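Local coordinates for elongation factor 1-gamma 1 (Saccharomyces cerevisiae, PDB 1NHY), which serves as a subunit of the eukaryotic elongation factor 1 complex in protein synthesis and probably anchors that complex to other cellular components, at residues F10-A23 / R196-F208. Sequence-based numbering, arbitrary orientation.
Sequences FRIRTWVPRGLVKA and RASPFLKDEYKDF. With SO4 (sulfate ion), chain B.
Trp15 of helix 12-24 reaches over to the turn after helix 186-197 and is held there by Glu204 and Tyr205. Glu204 lays its CG over one face of the indole, 3.6 Å from the centroid of the five-membered ring, a CH-pi contact made by the aliphatic part of an acidic side chain. Ile12 CD1 covers the opposite face. The far edge of the six-membered ring meets Tyr205 in a T-shaped (edge-to-face) pair: the planes stand at 85°, and Trp15 CZ3 comes over the phenol face, whose other side is covered by Arg196 CG. Beyond the CG that rests on the indole, the bend at chi2 (65°) turns the Glu204 carboxylate toward Arg18. The salt bridge that results is long, 3.9 Å between Arg18 NH1 and Glu204 OE2, with the oxygen at the guanidinium edge. Phe10 packs on a face of that guanidinium, and Arg18 NH2 is bonded to Asn9 O. One turn on from Trp15, Gly19, with no side chain, brings its CA within 4.3 Å of Phe200 CA, and a CA-H...O contact runs from Gly19 CA to Phe200 O. Ala23 CB then packs on Phe200 CD1 at 3.7 Å, and the exposed Lys22 makes a salt bridge, with a weak hydrogen bond, from NZ to Asp203 OD2 (3.3 Å). With an alanine at Trp15, the Tyr205 face would probably lose its edge-on partner and Glu204 CG the ring it rests on. Behind these residues, Tyr205 OH is hydrogen-bonded to Thr170 OG1 of helix 160-175, and Leu20 and Phe200 both touch helix 77-83. The contact thus joins the thioredoxin-like N-terminal part of this GST-like domain to its helical C-terminal part mainly through the indole, the phenol and the aliphatic part of Glu204, since one salt bridge is long and the other weakly hydrogen-bonded.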
# COMPACT_ATOMS: atom_id res chain seq x y z
N PHE A 10 -0.95 8.30 -10.12
CA PHE A 10 -1.52 8.32 -8.79
C PHE A 10 -2.56 7.22 -8.58
O PHE A 10 -3.76 7.44 -8.63
CB PHE A 10 -2.10 9.70 -8.50
CG PHE A 10 -1.05 10.77 -8.30
CD1 PHE A 10 -0.72 11.20 -7.02
CD2 PHE A 10 -0.39 11.34 -9.39
CE1 PHE A 10 0.25 12.20 -6.82
CE2 PHE A 10 0.58 12.33 -9.21
CZ PHE A 10 0.90 12.76 -7.92
N ARG A 11 -2.05 6.01 -8.40
CA ARG A 11 -2.87 4.83 -8.14
C ARG A 11 -2.31 4.34 -6.82
O ARG A 11 -1.13 4.52 -6.54
CB ARG A 11 -2.66 3.77 -9.22
CG ARG A 11 -3.90 3.49 -10.06
CD ARG A 11 -3.62 2.54 -11.22
NE ARG A 11 -4.67 2.61 -12.24
CZ ARG A 11 -4.53 2.17 -13.49
NH1 ARG A 11 -3.39 1.62 -13.91
NH2 ARG A 11 -5.54 2.30 -14.34
N ILE A 12 -3.16 3.73 -6.01
CA ILE A 12 -2.70 3.24 -4.72
C ILE A 12 -1.34 2.53 -4.77
O ILE A 12 -0.46 2.81 -3.94
CB ILE A 12 -3.76 2.30 -4.12
CG1 ILE A 12 -4.91 3.13 -3.58
CG2 ILE A 12 -3.18 1.52 -2.96
CD1 ILE A 12 -4.51 3.98 -2.39
N ARG A 13 -1.14 1.64 -5.75
CA ARG A 13 0.12 0.91 -5.86
C ARG A 13 1.33 1.83 -6.06
O ARG A 13 2.48 1.40 -5.97
CB ARG A 13 0.06 -0.12 -6.99
CG ARG A 13 -0.07 0.48 -8.36
CD ARG A 13 -0.25 -0.59 -9.43
NE ARG A 13 -0.79 0.01 -10.65
CZ ARG A 13 -1.08 -0.66 -11.77
NH1 ARG A 13 -0.87 -1.97 -11.84
NH2 ARG A 13 -1.56 -0.01 -12.82
N THR A 14 1.07 3.10 -6.31
CA THR A 14 2.14 4.05 -6.52
C THR A 14 2.43 4.89 -5.29
O THR A 14 3.50 5.47 -5.16
CB THR A 14 1.79 5.00 -7.65
OG1 THR A 14 1.91 4.30 -8.89
CG2 THR A 14 2.70 6.20 -7.64
N TRP A 15 1.48 4.94 -4.39
CA TRP A 15 1.65 5.74 -3.20
C TRP A 15 2.94 5.49 -2.43
O TRP A 15 3.76 6.40 -2.29
CB TRP A 15 0.43 5.57 -2.30
CG TRP A 15 -0.84 6.14 -2.89
CD1 TRP A 15 -1.09 6.44 -4.21
CD2 TRP A 15 -2.04 6.45 -2.18
NE1 TRP A 15 -2.37 6.91 -4.36
CE2 TRP A 15 -2.97 6.93 -3.13
CE3 TRP A 15 -2.42 6.37 -0.84
CZ2 TRP A 15 -4.26 7.32 -2.77
CZ3 TRP A 15 -3.70 6.76 -0.48
CH2 TRP A 15 -4.61 7.22 -1.44
N VAL A 16 3.14 4.27 -1.94
CA VAL A 16 4.35 4.00 -1.17
C VAL A 16 5.63 4.33 -1.93
O VAL A 16 6.49 5.03 -1.40
CB VAL A 16 4.40 2.54 -0.68
CG1 VAL A 16 5.76 2.25 -0.05
CG2 VAL A 16 3.30 2.31 0.34
N PRO A 17 5.80 3.83 -3.16
CA PRO A 17 7.03 4.17 -3.88
C PRO A 17 7.27 5.66 -3.88
O PRO A 17 8.37 6.12 -3.57
CB PRO A 17 6.76 3.64 -5.27
CG PRO A 17 5.93 2.42 -4.98
CD PRO A 17 4.98 2.88 -3.93
N ARG A 18 6.22 6.42 -4.22
CA ARG A 18 6.33 7.87 -4.27
C ARG A 18 6.72 8.42 -2.90
O ARG A 18 7.63 9.24 -2.79
CB ARG A 18 5.03 8.50 -4.74
CG ARG A 18 5.14 10.00 -4.92
CD ARG A 18 3.89 10.61 -5.51
NE ARG A 18 3.79 10.33 -6.93
CZ ARG A 18 2.85 9.59 -7.48
NH1 ARG A 18 1.90 9.04 -6.72
NH2 ARG A 18 2.85 9.40 -8.81
N GLY A 19 6.02 7.96 -1.86
CA GLY A 19 6.33 8.41 -0.51
C GLY A 19 7.76 8.07 -0.10
O GLY A 19 8.44 8.86 0.55
N LEU A 20 8.21 6.89 -0.50
CA LEU A 20 9.55 6.42 -0.18
C LEU A 20 10.59 7.35 -0.73
O LEU A 20 11.58 7.65 -0.07
CB LEU A 20 9.79 5.02 -0.75
CG LEU A 20 9.15 3.85 0.00
CD1 LEU A 20 9.33 2.58 -0.80
CD2 LEU A 20 9.77 3.73 1.38
N VAL A 21 10.37 7.79 -1.96
CA VAL A 21 11.33 8.69 -2.56
C VAL A 21 11.40 9.96 -1.74
O VAL A 21 12.48 10.39 -1.34
CB VAL A 21 10.95 9.01 -3.98
CG1 VAL A 21 12.04 9.82 -4.65
CG2 VAL A 21 10.69 7.71 -4.72
N LYS A 22 10.25 10.56 -1.47
CA LYS A 22 10.22 11.78 -0.68
C LYS A 22 10.87 11.55 0.68
O LYS A 22 11.95 12.07 0.95
CB LYS A 22 8.77 12.27 -0.50
CG LYS A 22 7.99 12.29 -1.82
CD LYS A 22 6.53 12.72 -1.65
CE LYS A 22 6.39 14.24 -1.62
NZ LYS A 22 7.22 14.87 -0.54
N ALA A 23 10.21 10.74 1.51
CA ALA A 23 10.69 10.44 2.85
C ALA A 23 12.15 10.00 2.96
O ALA A 23 12.87 10.44 3.86
CB ALA A 23 9.80 9.41 3.50
N ARG A 196 -0.89 6.91 8.10
CA ARG A 196 -1.13 7.92 7.05
C ARG A 196 -0.40 9.21 7.37
O ARG A 196 0.06 9.92 6.48
CB ARG A 196 -2.61 8.26 6.95
CG ARG A 196 -3.52 7.08 6.86
CD ARG A 196 -4.96 7.51 6.66
NE ARG A 196 -5.62 7.96 7.89
CZ ARG A 196 -6.07 9.20 8.09
NH1 ARG A 196 -5.93 10.13 7.15
NH2 ARG A 196 -6.68 9.51 9.23
N ALA A 197 -0.31 9.50 8.66
CA ALA A 197 0.34 10.71 9.12
C ALA A 197 1.83 10.78 8.79
O ALA A 197 2.37 11.87 8.66
CB ALA A 197 0.12 10.86 10.61
N SER A 198 2.47 9.62 8.67
CA SER A 198 3.91 9.57 8.38
C SER A 198 4.33 10.25 7.09
O SER A 198 3.55 10.38 6.15
CB SER A 198 4.38 8.11 8.35
OG SER A 198 3.47 7.29 7.64
N PRO A 199 5.59 10.71 7.03
CA PRO A 199 6.09 11.38 5.82
C PRO A 199 6.01 10.46 4.60
O PRO A 199 6.06 10.92 3.47
CB PRO A 199 7.52 11.71 6.18
CG PRO A 199 7.49 11.83 7.66
CD PRO A 199 6.61 10.70 8.09
N PHE A 200 5.88 9.16 4.86
CA PHE A 200 5.80 8.16 3.80
C PHE A 200 4.49 8.22 3.02
O PHE A 200 4.47 7.98 1.80
CB PHE A 200 5.90 6.76 4.41
CG PHE A 200 7.11 6.57 5.24
CD1 PHE A 200 8.33 6.25 4.66
CD2 PHE A 200 7.05 6.74 6.62
CE1 PHE A 200 9.48 6.12 5.43
CE2 PHE A 200 8.21 6.61 7.41
CZ PHE A 200 9.42 6.29 6.81
N LEU A 201 3.41 8.53 3.73
CA LEU A 201 2.09 8.56 3.14
C LEU A 201 1.31 9.86 3.28
O LEU A 201 0.31 10.07 2.60
CB LEU A 201 1.26 7.43 3.76
CG LEU A 201 1.66 5.99 3.53
CD1 LEU A 201 0.87 5.13 4.48
CD2 LEU A 201 1.40 5.58 2.10
N LYS A 202 1.76 10.70 4.19
CA LYS A 202 1.11 11.98 4.47
C LYS A 202 0.57 12.73 3.23
O LYS A 202 -0.62 13.04 3.14
CB LYS A 202 2.10 12.83 5.26
CG LYS A 202 1.65 14.20 5.67
CD LYS A 202 2.63 14.77 6.70
CE LYS A 202 4.08 14.79 6.18
NZ LYS A 202 5.08 14.96 7.28
N ASP A 203 1.45 12.99 2.27
CA ASP A 203 1.11 13.71 1.04
C ASP A 203 0.17 12.96 0.11
O ASP A 203 -0.30 13.51 -0.88
CB ASP A 203 2.39 14.04 0.26
CG ASP A 203 3.50 14.56 1.14
OD1 ASP A 203 3.65 14.05 2.28
OD2 ASP A 203 4.24 15.46 0.69
N GLU A 204 -0.09 11.69 0.40
CA GLU A 204 -0.97 10.90 -0.45
C GLU A 204 -2.36 10.89 0.12
O GLU A 204 -3.31 10.56 -0.57
CB GLU A 204 -0.48 9.45 -0.54
CG GLU A 204 0.28 9.08 -1.80
CD GLU A 204 1.60 9.82 -1.95
OE1 GLU A 204 2.44 9.80 -1.01
OE2 GLU A 204 1.80 10.41 -3.04
N TYR A 205 -2.48 11.25 1.39
CA TYR A 205 -3.78 11.22 2.04
C TYR A 205 -4.42 12.57 2.26
O TYR A 205 -5.21 12.74 3.19
CB TYR A 205 -3.65 10.46 3.36
CG TYR A 205 -3.59 8.97 3.18
CD1 TYR A 205 -4.74 8.20 3.25
CD2 TYR A 205 -2.38 8.32 2.94
CE1 TYR A 205 -4.70 6.83 3.08
CE2 TYR A 205 -2.32 6.95 2.77
CZ TYR A 205 -3.50 6.20 2.84
OH TYR A 205 -3.47 4.83 2.71
N LYS A 206 -4.08 13.53 1.40
CA LYS A 206 -4.63 14.87 1.51
C LYS A 206 -6.14 14.81 1.69
O LYS A 206 -6.64 14.68 2.80
CB LYS A 206 -4.29 15.67 0.26
CG LYS A 206 -3.40 16.86 0.53
CD LYS A 206 -2.14 16.47 1.27
CE LYS A 206 -1.22 17.68 1.36
NZ LYS A 206 0.02 17.43 2.16
N ASP A 207 -6.87 14.90 0.60
CA ASP A 207 -8.32 14.84 0.69
C ASP A 207 -8.77 13.38 0.67
O ASP A 207 -9.01 12.79 -0.39
CB ASP A 207 -8.95 15.64 -0.45
CG ASP A 207 -8.15 15.53 -1.76
OD1 ASP A 207 -6.93 15.84 -1.76
OD2 ASP A 207 -8.75 15.14 -2.79
N PHE A 208 -8.86 12.80 1.86
CA PHE A 208 -9.27 11.41 2.00
C PHE A 208 -10.70 11.33 2.52
O PHE A 208 -11.01 11.90 3.56
CB PHE A 208 -8.31 10.69 2.96
CG PHE A 208 -8.72 9.29 3.28
CD1 PHE A 208 -8.75 8.32 2.29
CD2 PHE A 208 -9.13 8.95 4.57
CE1 PHE A 208 -9.19 7.03 2.57
CE2 PHE A 208 -9.58 7.67 4.86
CZ PHE A 208 -9.60 6.70 3.86
S SO4 B . -6.83 2.36 -7.63
O1 SO4 B . -5.46 1.81 -7.49
O2 SO4 B . -7.34 2.06 -8.99
O3 SO4 B . -7.73 1.76 -6.61
O4 SO4 B . -6.79 3.82 -7.44